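PDB 5TPV: WlaRA, TDP-fucose-3,4-ketoisomerase from Campylobacter jejuni subsp. jejuni 81116, which is a small cupin-fold protein of the WxcM-like family, dimeric in this model, with thymidine-5'-diphosphate held in pockets built from both subunits. Local coordinates for residues Lys9-Lys14 and Leu18-Lys23; Arg33-Tyr38 and Ser54-Ile59. All coordinates share one frame; numbering follows the deposited sequence.

Overall arrangement
Contact 1 is a beta hairpin whose strand 16-21 is an outermost strand, within this chain, of the six-stranded sheet; contact 2 lies nearer the middle of the chain and includes 33-38, the outermost strand within this chain on the other side. Their centres are about 17 Å apart, and they touch where H21 NE2 packs against I59 CD1 at 4.0 Å. Each serves a different copy of thymidine-5'-diphosphate. I11, K14, L18 and V20 of contact 1 reach one ligand, which R33 of the second subunit also binds. R33 and F35 of contact 2 hold the other, with K14 of the second subunit reaching its phosphates. The two contacts thus supply different parts of equivalent pockets at the dimer interface.

Contact 1 of 2, residues Lys9-Lys14 and Leu18-Lys23; sequences KTINSK and LNVHQK. With TYD (thymidine-5'-diphosphate), chain D.
I11 and L18 face each other as an antiparallel hydrogen-bonded pair, and their side chains leave the hairpin on the side where thymidine-5'-diphosphate is bound. I11 N gives a bond of 2.8 Å to L18 O, and the return bond from L18 N to I11 O is 3.0 Å long.

Beyond the backbone, the methyl CD1 of I11 packs on CD2 of L18 at 4.0 Å, with a longer approach to CG2 of V20. The three methyls make an apolar floor under a single face of the thymine: V20 CG2 comes within 3.6 Å of C4, and L18 CD2 lies 3.5 Å from C6. I11 CD1 sits further out, by O2 and the deoxyribose C1'. In L18, CG stands anti to the backbone N (chi1 166°), and a chi2 of 68° then turns CD2 to the base. At the hairpin's turn, K14 stretches out beyond CG, and NZ donates to the diphosphate at O2B (3.1 Å) and the bridging O3A (3.3 Å).

On the opposite face, T10 and N19 run side by side, T10 CG2 lying close to N19 OD1. That oxygen is hydrogen-bonded to the hydroxyl of Y38 of the second subunit, which helps fix the amide. A water accepts from V20 N at 3.0 Å and lies by K9 O, a contact modelled too short to rest much on.

S44 of the second subunit holds K14 O, and R33, R46, G47, H49 and Y119 of that subunit also bond the ligand. Strand 3-13 continues the sheet inward to strand 85-89, while strand 16-21 pairs along its outer side with a strand of the second subunit, carrying the sheet across the dimer interface.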
ATOM      1  N   LYS B   9      14.798  -2.050   1.584  1.00 33.64           N
ATOM      2  CA  LYS B   9      15.654  -0.887   1.759  1.00 45.42           C
ATOM      3  C   LYS B   9      14.750   0.260   2.253  1.00 42.44           C
ATOM      4  O   LYS B   9      13.780   0.605   1.562  1.00 37.01           O
ATOM      5  CB  LYS B   9      16.373  -0.505   0.455  1.00 52.03           C
ATOM      6  CG  LYS B   9      17.176   0.808   0.528  1.00 71.41           C
ATOM      7  CD  LYS B   9      18.684   0.703   0.237  1.00 91.56           C
ATOM      8  CE  LYS B   9      19.592   1.432   1.238  1.00 90.31           C
ATOM      9  NZ  LYS B   9      19.030   2.722   1.743  1.00 83.39           N
ATOM     10  N   THR B  10      15.081   0.802   3.429  1.00 37.84           N
ATOM     11  CA  THR B  10      14.394   1.950   4.040  1.00 38.46           C
ATOM     12  C   THR B  10      15.151   3.260   3.866  1.00 41.43           C
ATOM     13  O   THR B  10      16.398   3.279   3.870  1.00 43.04           O
ATOM     14  CB  THR B  10      14.118   1.703   5.521  1.00 40.60           C
ATOM     15  OG1 THR B  10      15.345   1.681   6.260  1.00 45.18           O
ATOM     16  CG2 THR B  10      13.393   0.388   5.736  1.00 44.10           C
ATOM     17  N   ILE B  11      14.405   4.351   3.705  1.00 43.69           N
ATOM     18  CA  ILE B  11      14.963   5.701   3.698  1.00 40.72           C
ATOM     19  C   ILE B  11      14.739   6.425   5.031  1.00 46.79           C
ATOM     20  O   ILE B  11      13.619   6.870   5.379  1.00 41.17           O
ATOM     21  CB  ILE B  11      14.423   6.524   2.526  1.00 44.54           C
ATOM     22  CG1 ILE B  11      14.701   5.818   1.204  1.00 35.98           C
ATOM     23  CG2 ILE B  11      15.127   7.879   2.455  1.00 45.39           C
ATOM     24  CD1 ILE B  11      13.891   6.328   0.033  1.00 38.34           C
ATOM     25  N   ASN B  12      15.829   6.559   5.771  1.00 41.37           N
ATOM     26  CA  ASN B  12      15.818   7.103   7.129  1.00 43.76           C
ATOM     27  C   ASN B  12      16.127   8.579   7.148  1.00 52.31           C
ATOM     28  O   ASN B  12      17.268   8.942   6.972  1.00 64.88           O
ATOM     29  CB  ASN B  12      16.870   6.373   7.953  1.00 43.86           C
ATOM     30  CG  ASN B  12      16.604   4.871   7.991  1.00 48.77           C
ATOM     31  OD1 ASN B  12      16.526   4.242   6.951  1.00 70.08           O
ATOM     32  ND2 ASN B  12      16.389   4.316   9.164  1.00 49.58           N
ATOM     33  N   SER B  13      15.134   9.435   7.338  1.00 51.55           N
ATOM     34  CA  SER B  13      15.321  10.880   7.177  1.00 43.45           C
ATOM     35  C   SER B  13      14.130  11.659   7.726  1.00 48.65           C
ATOM     36  O   SER B  13      13.042  11.125   7.946  1.00 46.58           O
ATOM     37  CB  SER B  13      15.600  11.279   5.727  1.00 52.30           C
ATOM     38  OG  SER B  13      14.461  11.349   4.887  1.00 56.33           O
ATOM     39  N   LYS B  14      14.357  12.928   8.015  1.00 49.59           N
ATOM     40  CA  LYS B  14      13.357  13.734   8.651  1.00 43.65           C
ATOM     41  C   LYS B  14      12.719  13.077   9.873  1.00 45.05           C
ATOM     42  O   LYS B  14      11.501  13.067  10.014  1.00 49.07           O
ATOM     43  CB  LYS B  14      12.292  14.111   7.616  1.00 51.58           C
ATOM     44  CG  LYS B  14      12.840  14.555   6.264  1.00 52.12           C
ATOM     45  CD  LYS B  14      11.707  15.027   5.369  1.00 44.35           C
ATOM     46  CE  LYS B  14      12.153  15.831   4.168  1.00 43.37           C
ATOM     47  NZ  LYS B  14      10.963  16.272   3.364  1.00 48.67           N
ATOM     48  N   LEU B  18      10.818   5.905   5.827  1.00 36.83           N
ATOM     49  CA  LEU B  18      10.020   5.785   4.618  1.00 37.24           C
ATOM     50  C   LEU B  18      10.371   4.485   3.921  1.00 37.20           C
ATOM     51  O   LEU B  18      11.568   4.213   3.778  1.00 32.72           O
ATOM     52  CB  LEU B  18      10.383   6.910   3.699  1.00 31.78           C
ATOM     53  CG  LEU B  18       9.945   6.848   2.241  1.00 39.97           C
ATOM     54  CD1 LEU B  18       8.442   6.965   2.127  1.00 40.08           C
ATOM     55  CD2 LEU B  18      10.592   8.008   1.475  1.00 36.10           C
ATOM     56  N   ASN B  19       9.356   3.693   3.549  1.00 33.43           N
ATOM     57  CA  ASN B  19       9.517   2.469   2.721  1.00 33.97           C
ATOM     58  C   ASN B  19       8.819   2.646   1.413  1.00 31.24           C
ATOM     59  O   ASN B  19       7.586   2.775   1.396  1.00 30.79           O
ATOM     60  CB  ASN B  19       8.858   1.207   3.298  1.00 37.54           C
ATOM     61  CG  ASN B  19       9.611   0.606   4.457  1.00 38.26           C
ATOM     62  OD1 ASN B  19      10.379   1.288   5.121  1.00 49.72           O
ATOM     63  ND2 ASN B  19       9.301  -0.643   4.788  1.00 39.20           N
ATOM     64  N   VAL B  20       9.573   2.584   0.323  1.00 27.88           N
ATOM     65  CA  VAL B  20       8.971   2.787  -1.000  1.00 33.59           C
ATOM     66  C   VAL B  20       8.793   1.470  -1.752  1.00 29.00           C
ATOM     67  O   VAL B  20       9.667   0.593  -1.709  1.00 26.72           O
ATOM     68  CB  VAL B  20       9.823   3.770  -1.860  1.00 35.10           C
ATOM     69  CG1 VAL B  20       9.176   4.047  -3.190  1.00 35.10           C
ATOM     70  CG2 VAL B  20       9.985   5.119  -1.160  1.00 41.96           C
ATOM     71  N   HIS B  21       7.681   1.341  -2.466  1.00 28.19           N
ATOM     72  CA  HIS B  21       7.453   0.164  -3.300  1.00 25.96           C
ATOM     73  C   HIS B  21       6.930   0.577  -4.652  1.00 25.08           C
ATOM     74  O   HIS B  21       5.874   1.224  -4.815  1.00 25.17           O
ATOM     75  CB  HIS B  21       6.476  -0.832  -2.670  1.00 27.07           C
ATOM     76  CG  HIS B  21       6.883  -1.292  -1.322  1.00 25.82           C
ATOM     77  ND1 HIS B  21       7.685  -2.387  -1.116  1.00 30.95           N
ATOM     78  CD2 HIS B  21       6.590  -0.810  -0.095  1.00 27.82           C
ATOM     79  CE1 HIS B  21       7.912  -2.534   0.171  1.00 29.76           C
ATOM     80  NE2 HIS B  21       7.233  -1.608   0.818  1.00 31.92           N
ATOM     81  N   GLN B  22       7.685   0.151  -5.662  1.00 27.80           N
ATOM     82  CA  GLN B  22       7.289   0.251  -7.063  1.00 30.81           C
ATOM     83  C   GLN B  22       8.123  -0.763  -7.876  1.00 30.63           C
ATOM     84  O   GLN B  22       9.049  -1.366  -7.334  1.00 33.07           O
ATOM     85  CB  GLN B  22       7.550   1.645  -7.602  1.00 32.73           C
ATOM     86  CG  GLN B  22       9.022   2.020  -7.593  1.00 37.24           C
ATOM     87  CD  GLN B  22       9.278   3.373  -8.253  1.00 44.47           C
ATOM     88  OE1 GLN B  22       8.571   4.360  -8.006  1.00 38.51           O
ATOM     89  NE2 GLN B  22      10.300   3.429  -9.089  1.00 39.79           N
ATOM     90  N   LYS B  23       7.802  -0.944  -9.145  1.00 34.85           N
ATOM     91  CA  LYS B  23       8.646  -1.800 -10.011  1.00 39.94           C
ATOM     92  C   LYS B  23      10.143  -1.505  -9.756  1.00 40.06           C
ATOM     93  O   LYS B  23      10.588  -0.363  -9.816  1.00 37.20           O
ATOM     94  CB  LYS B  23       8.266  -1.526 -11.439  1.00 40.59           C
ATOM     95  CG  LYS B  23       8.986  -2.374 -12.482  1.00 55.17           C
ATOM     96  CD  LYS B  23       8.681  -3.859 -12.407  1.00 53.88           C
ATOM     97  CE  LYS B  23       9.714  -4.615 -13.239  1.00 68.22           C
ATOM     98  NZ  LYS B  23       9.020  -5.415 -14.277  1.00 69.53           N
TER
HETATM   99  PA  TYD D 201      10.587  13.478  -0.124  1.00 43.53           P
HETATM  100  O1A TYD D 201       9.299  13.308  -0.895  1.00 34.33           O
HETATM  101  O2A TYD D 201      11.594  14.516  -0.559  1.00 55.55           O
HETATM  102  O3A TYD D 201      10.218  13.747   1.419  1.00 43.79           O
HETATM  103  PB  TYD D 201       8.702  13.593   1.937  1.00 39.89           P
HETATM  104  O1B TYD D 201       7.894  14.391   0.941  1.00 33.30           O
HETATM  105  O2B TYD D 201       8.731  14.177   3.329  1.00 41.08           O
HETATM  106  O3B TYD D 201       8.451  12.104   1.890  1.00 45.09           O
HETATM  107  O5' TYD D 201      11.328  12.050  -0.064  1.00 35.27           O
HETATM  108  C5' TYD D 201      12.185  11.725   1.028  1.00 40.41           C
HETATM  109  C4' TYD D 201      13.486  11.137   0.497  1.00 40.90           C
HETATM  110  O4' TYD D 201      13.287   9.765   0.143  1.00 39.20           O
HETATM  111  C3' TYD D 201      13.957  11.875  -0.747  1.00 42.65           C
HETATM  112  O3' TYD D 201      15.251  12.439  -0.521  1.00 49.46           O
HETATM  113  C2' TYD D 201      14.027  10.843  -1.857  1.00 41.32           C
HETATM  114  C1' TYD D 201      13.593   9.524  -1.234  1.00 34.36           C
HETATM  115  N1  TYD D 201      12.404   9.018  -1.923  1.00 43.04           N
HETATM  116  C2  TYD D 201      12.544   8.015  -2.909  1.00 42.03           C
HETATM  117  O2  TYD D 201      13.681   7.574  -3.176  1.00 41.23           O
HETATM  118  N3  TYD D 201      11.480   7.526  -3.561  1.00 36.03           N
HETATM  119  C4  TYD D 201      10.251   7.978  -3.295  1.00 37.63           C
HETATM  120  O4  TYD D 201       9.261   7.520  -3.906  1.00 36.90           O
HETATM  121  C5  TYD D 201      10.077   9.032  -2.265  1.00 37.97           C
HETATM  122  C5M TYD D 201       8.708   9.567  -1.937  1.00 36.98           C
HETATM  123  C6  TYD D 201      11.201   9.513  -1.610  1.00 44.98           C
HETATM  124  O   HOH W   1      12.490   2.595   0.847  1.00 33.92           O

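Contact 2 of 2, residues Arg33-Tyr38 and Ser54-Ile59; sequences RIFYIY and SEFIFI. With TYD (thymidine-5'-diphosphate), chain E.
F35 and F56 meet through their rings, CZ of F35 coming to 4.2 Å from CE1 of F56. F56 lies at the edge of the F35 ring, near its plane, while F35 approaches the F56 ring obliquely. A chi1 of 50° sets CG of F35 between the backbone N and the carbonyl carbon, which turns a face of the ring to the thymine methyl C5M of thymidine-5'-diphosphate; the methyl sits 3.9 Å above the ring centre in a CH-pi contact.

R33 leaves the backbone with CG anti to N (chi1 158°) and bends at chi3 (64°), carrying its guanidinium to the base. NH2 donates to O4 of the thymine at 2.8 Å, the oxygen lying in the guanidinium plane. S54 OG lies near the same plane but on the far side of the group, a looser 3.9 Å from NH1; its hydroxyl is hydrogen-bonded to T112 and E118. T112 O accepts from R33 NE, helping to fix the rotation of the group.

Strand 105-110 runs between strands 33-38 and 56-62, so the side chains meet across it. F56 also packs on I89 of strand 85-89, and strand 33-38 pairs on its outer side with a strand of the second subunit, whose L18 packs against F35.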
ATOM      1  N   ARG B  33      -2.534  -2.603  -7.848  1.00 28.19           N
ATOM      2  CA  ARG B  33      -3.501  -2.650  -6.777  1.00 26.81           C
ATOM      3  C   ARG B  33      -2.824  -2.980  -5.444  1.00 28.07           C
ATOM      4  O   ARG B  33      -1.858  -3.782  -5.370  1.00 35.84           O
ATOM      5  CB  ARG B  33      -4.531  -3.712  -7.171  1.00 25.13           C
ATOM      6  CG  ARG B  33      -5.324  -4.311  -6.021  1.00 32.83           C
ATOM      7  CD  ARG B  33      -6.496  -5.176  -6.491  1.00 32.78           C
ATOM      8  NE  ARG B  33      -5.950  -6.316  -7.205  1.00 31.99           N
ATOM      9  CZ  ARG B  33      -6.248  -7.601  -6.990  1.00 30.51           C
ATOM     10  NH1 ARG B  33      -5.647  -8.510  -7.710  1.00 33.61           N
ATOM     11  NH2 ARG B  33      -7.122  -7.990  -6.094  1.00 31.34           N
ATOM     12  N   ILE B  34      -3.395  -2.418  -4.380  1.00 28.42           N
ATOM     13  CA  ILE B  34      -2.905  -2.592  -3.010  1.00 28.16           C
ATOM     14  C   ILE B  34      -4.145  -2.930  -2.233  1.00 26.30           C
ATOM     15  O   ILE B  34      -5.160  -2.366  -2.526  1.00 26.97           O
ATOM     16  CB  ILE B  34      -2.330  -1.207  -2.519  1.00 31.86           C
ATOM     17  CG1 ILE B  34      -0.905  -1.467  -2.296  1.00 38.87           C
ATOM     18  CG2 ILE B  34      -3.064  -0.361  -1.446  1.00 32.26           C
ATOM     19  CD1 ILE B  34      -0.332  -1.464  -3.668  1.00 32.87           C
ATOM     20  N   PHE B  35      -4.044  -3.741  -1.200  1.00 26.59           N
ATOM     21  CA  PHE B  35      -5.111  -3.827  -0.226  1.00 24.76           C
ATOM     22  C   PHE B  35      -4.553  -4.130   1.142  1.00 26.67           C
ATOM     23  O   PHE B  35      -3.423  -4.557   1.304  1.00 28.13           O
ATOM     24  CB  PHE B  35      -6.222  -4.830  -0.640  1.00 25.50           C
ATOM     25  CG  PHE B  35      -5.722  -6.171  -1.045  1.00 27.00           C
ATOM     26  CD1 PHE B  35      -5.635  -7.197  -0.142  1.00 27.07           C
ATOM     27  CD2 PHE B  35      -5.326  -6.419  -2.358  1.00 30.49           C
ATOM     28  CE1 PHE B  35      -5.170  -8.450  -0.533  1.00 33.97           C
ATOM     29  CE2 PHE B  35      -4.888  -7.678  -2.753  1.00 31.19           C
ATOM     30  CZ  PHE B  35      -4.822  -8.711  -1.846  1.00 28.89           C
ATOM     31  N   TYR B  36      -5.355  -3.830   2.163  1.00 28.59           N
ATOM     32  CA  TYR B  36      -4.931  -4.061   3.537  1.00 29.71           C
ATOM     33  C   TYR B  36      -6.132  -4.592   4.307  1.00 28.81           C
ATOM     34  O   TYR B  36      -7.307  -4.287   4.008  1.00 28.32           O
ATOM     35  CB  TYR B  36      -4.230  -2.825   4.193  1.00 27.05           C
ATOM     36  CG  TYR B  36      -4.944  -1.535   3.957  1.00 29.69           C
ATOM     37  CD1 TYR B  36      -5.866  -1.049   4.881  1.00 29.82           C
ATOM     38  CD2 TYR B  36      -4.699  -0.767   2.820  1.00 29.00           C
ATOM     39  CE1 TYR B  36      -6.557   0.101   4.651  1.00 28.72           C
ATOM     40  CE2 TYR B  36      -5.401   0.395   2.598  1.00 29.72           C
ATOM     41  CZ  TYR B  36      -6.332   0.805   3.503  1.00 27.04           C
ATOM     42  OH  TYR B  36      -7.028   1.973   3.290  1.00 27.25           O
ATOM     43  N   ILE B  37      -5.780  -5.442   5.262  1.00 29.28           N
ATOM     44  CA  ILE B  37      -6.707  -6.219   6.051  1.00 26.77           C
ATOM     45  C   ILE B  37      -6.379  -5.979   7.524  1.00 33.48           C
ATOM     46  O   ILE B  37      -5.208  -5.922   7.966  1.00 26.12           O
ATOM     47  CB  ILE B  37      -6.587  -7.706   5.701  1.00 28.80           C
ATOM     48  CG1 ILE B  37      -6.599  -7.859   4.192  1.00 29.90           C
ATOM     49  CG2 ILE B  37      -7.791  -8.469   6.232  1.00 31.14           C
ATOM     50  CD1 ILE B  37      -6.470  -9.284   3.694  1.00 31.99           C
ATOM     51  N   TYR B  38      -7.440  -5.820   8.304  1.00 30.95           N
ATOM     52  CA  TYR B  38      -7.261  -5.376   9.684  1.00 31.44           C
ATOM     53  C   TYR B  38      -8.497  -5.718  10.536  1.00 31.21           C
ATOM     54  O   TYR B  38      -9.479  -6.277  10.027  1.00 29.36           O
ATOM     55  CB  TYR B  38      -6.993  -3.874   9.658  1.00 27.64           C
ATOM     56  CG  TYR B  38      -8.074  -3.036   8.965  1.00 26.81           C
ATOM     57  CD1 TYR B  38      -9.116  -2.452   9.668  1.00 30.71           C
ATOM     58  CD2 TYR B  38      -7.998  -2.779   7.622  1.00 30.52           C
ATOM     59  CE1 TYR B  38     -10.107  -1.723   9.040  1.00 24.10           C
ATOM     60  CE2 TYR B  38      -8.942  -2.007   6.982  1.00 25.50           C
ATOM     61  CZ  TYR B  38      -9.999  -1.504   7.677  1.00 23.62           C
ATOM     62  OH  TYR B  38     -10.913  -0.734   6.937  1.00 27.33           O
ATOM     63  N   SER B  54      -1.808 -13.389 -10.594  1.00 37.36           N
ATOM     64  CA  SER B  54      -1.269 -12.351  -9.728  1.00 32.96           C
ATOM     65  C   SER B  54      -0.090 -12.923  -8.963  1.00 32.54           C
ATOM     66  O   SER B  54      -0.106 -14.056  -8.459  1.00 30.99           O
ATOM     67  CB  SER B  54      -2.311 -11.874  -8.715  1.00 30.16           C
ATOM     68  OG  SER B  54      -3.485 -11.353  -9.322  1.00 31.71           O
ATOM     69  N   GLU B  55       0.900 -12.057  -8.837  1.00 31.59           N
ATOM     70  CA  GLU B  55       1.917 -12.153  -7.822  1.00 31.61           C
ATOM     71  C   GLU B  55       1.605 -11.170  -6.662  1.00 28.94           C
ATOM     72  O   GLU B  55       0.822 -10.222  -6.805  1.00 29.64           O
ATOM     73  CB  GLU B  55       3.247 -11.804  -8.491  1.00 37.10           C
ATOM     74  CG  GLU B  55       3.722 -12.794  -9.528  1.00 43.18           C
ATOM     75  CD  GLU B  55       4.861 -12.226 -10.362  1.00 48.66           C
ATOM     76  OE1 GLU B  55       6.001 -12.040  -9.838  1.00 46.41           O
ATOM     77  OE2 GLU B  55       4.589 -11.961 -11.550  1.00 42.27           O
ATOM     78  N   PHE B  56       2.232 -11.417  -5.527  1.00 28.41           N
ATOM     79  CA  PHE B  56       1.894 -10.763  -4.261  1.00 29.58           C
ATOM     80  C   PHE B  56       3.167 -10.465  -3.495  1.00 29.55           C
ATOM     81  O   PHE B  56       4.107 -11.242  -3.575  1.00 29.42           O
ATOM     82  CB  PHE B  56       1.003 -11.613  -3.372  1.00 26.90           C
ATOM     83  CG  PHE B  56      -0.330 -11.841  -3.969  1.00 31.01           C
ATOM     84  CD1 PHE B  56      -1.272 -10.840  -3.960  1.00 26.57           C
ATOM     85  CD2 PHE B  56      -0.643 -13.058  -4.571  1.00 38.40           C
ATOM     86  CE1 PHE B  56      -2.502 -10.981  -4.581  1.00 26.12           C
ATOM     87  CE2 PHE B  56      -1.890 -13.228  -5.185  1.00 29.72           C
ATOM     88  CZ  PHE B  56      -2.797 -12.196  -5.210  1.00 30.34           C
ATOM     89  N   ILE B  57       3.189  -9.321  -2.804  1.00 28.74           N
ATOM     90  CA  ILE B  57       3.987  -9.181  -1.568  1.00 26.28           C
ATOM     91  C   ILE B  57       3.115  -8.888  -0.333  1.00 25.34           C
ATOM     92  O   ILE B  57       2.284  -8.007  -0.347  1.00 29.36           O
ATOM     93  CB  ILE B  57       4.989  -8.041  -1.755  1.00 28.27           C
ATOM     94  CG1 ILE B  57       6.000  -8.413  -2.810  1.00 29.89           C
ATOM     95  CG2 ILE B  57       5.825  -7.782  -0.505  1.00 30.45           C
ATOM     96  CD1 ILE B  57       6.834  -7.242  -3.249  1.00 31.38           C
ATOM     97  N   PHE B  58       3.341  -9.629   0.733  1.00 27.43           N
ATOM     98  CA  PHE B  58       2.579  -9.568   1.968  1.00 30.12           C
ATOM     99  C   PHE B  58       3.506  -8.919   3.014  1.00 30.14           C
ATOM    100  O   PHE B  58       4.653  -9.336   3.185  1.00 29.64           O
ATOM    101  CB  PHE B  58       2.219 -10.991   2.484  1.00 32.12           C
ATOM    102  CG  PHE B  58       1.358 -11.789   1.549  1.00 33.62           C
ATOM    103  CD1 PHE B  58      -0.002 -11.616   1.535  1.00 36.02           C
ATOM    104  CD2 PHE B  58       1.919 -12.695   0.652  1.00 33.88           C
ATOM    105  CE1 PHE B  58      -0.803 -12.308   0.630  1.00 40.03           C
ATOM    106  CE2 PHE B  58       1.133 -13.393  -0.243  1.00 34.70           C
ATOM    107  CZ  PHE B  58      -0.234 -13.207  -0.250  1.00 32.88           C
ATOM    108  N   ILE B  59       2.984  -7.949   3.741  1.00 25.97           N
ATOM    109  CA  ILE B  59       3.742  -7.214   4.748  1.00 27.14           C
ATOM    110  C   ILE B  59       2.845  -7.024   5.959  1.00 31.25           C
ATOM    111  O   ILE B  59       1.690  -6.563   5.817  1.00 29.37           O
ATOM    112  CB  ILE B  59       4.114  -5.835   4.163  1.00 27.57           C
ATOM    113  CG1 ILE B  59       4.818  -5.962   2.832  1.00 29.43           C
ATOM    114  CG2 ILE B  59       4.961  -4.997   5.109  1.00 29.00           C
ATOM    115  CD1 ILE B  59       4.898  -4.662   2.073  1.00 31.94           C
TER
HETATM  116  PA  TYD E 201     -10.574 -13.020  -1.164  1.00 35.99           P
HETATM  117  O1A TYD E 201     -11.546 -14.001  -1.774  1.00 38.67           O
HETATM  118  O2A TYD E 201      -9.215 -12.817  -1.789  1.00 39.31           O
HETATM  119  O3A TYD E 201     -10.364 -13.415   0.383  1.00 32.16           O
HETATM  120  PB  TYD E 201      -8.948 -13.162   1.106  1.00 35.58           P
HETATM  121  O1B TYD E 201      -9.099 -13.836   2.449  1.00 35.74           O
HETATM  122  O2B TYD E 201      -7.946 -13.820   0.187  1.00 33.09           O
HETATM  123  O3B TYD E 201      -8.838 -11.658   1.173  1.00 37.25           O
HETATM  124  O5' TYD E 201     -11.301 -11.587  -1.064  1.00 36.29           O
HETATM  125  C5' TYD E 201     -12.328 -11.361  -0.100  1.00 37.52           C
HETATM  126  C4' TYD E 201     -13.591 -10.882  -0.805  1.00 34.81           C
HETATM  127  O4' TYD E 201     -13.472  -9.492  -1.118  1.00 34.20           O
HETATM  128  C3' TYD E 201     -13.813 -11.633  -2.108  1.00 34.64           C
HETATM  129  O3' TYD E 201     -15.067 -12.322  -2.070  1.00 37.53           O
HETATM  130  C2' TYD E 201     -13.826 -10.590  -3.210  1.00 31.65           C
HETATM  131  C1' TYD E 201     -13.608  -9.250  -2.521  1.00 31.71           C
HETATM  132  N1  TYD E 201     -12.388  -8.624  -3.034  1.00 30.56           N
HETATM  133  C2  TYD E 201     -12.488  -7.551  -3.949  1.00 34.93           C
HETATM  134  O2  TYD E 201     -13.618  -7.152  -4.305  1.00 34.14           O
HETATM  135  N3  TYD E 201     -11.395  -6.952  -4.442  1.00 32.84           N
HETATM  136  C4  TYD E 201     -10.174  -7.355  -4.080  1.00 32.93           C
HETATM  137  O4  TYD E 201      -9.158  -6.794  -4.542  1.00 32.21           O
HETATM  138  C5  TYD E 201     -10.042  -8.480  -3.122  1.00 32.70           C
HETATM  139  C5M TYD E 201      -8.683  -8.964  -2.690  1.00 33.79           C
HETATM  140  C6  TYD E 201     -11.195  -9.075  -2.633  1.00 31.58           C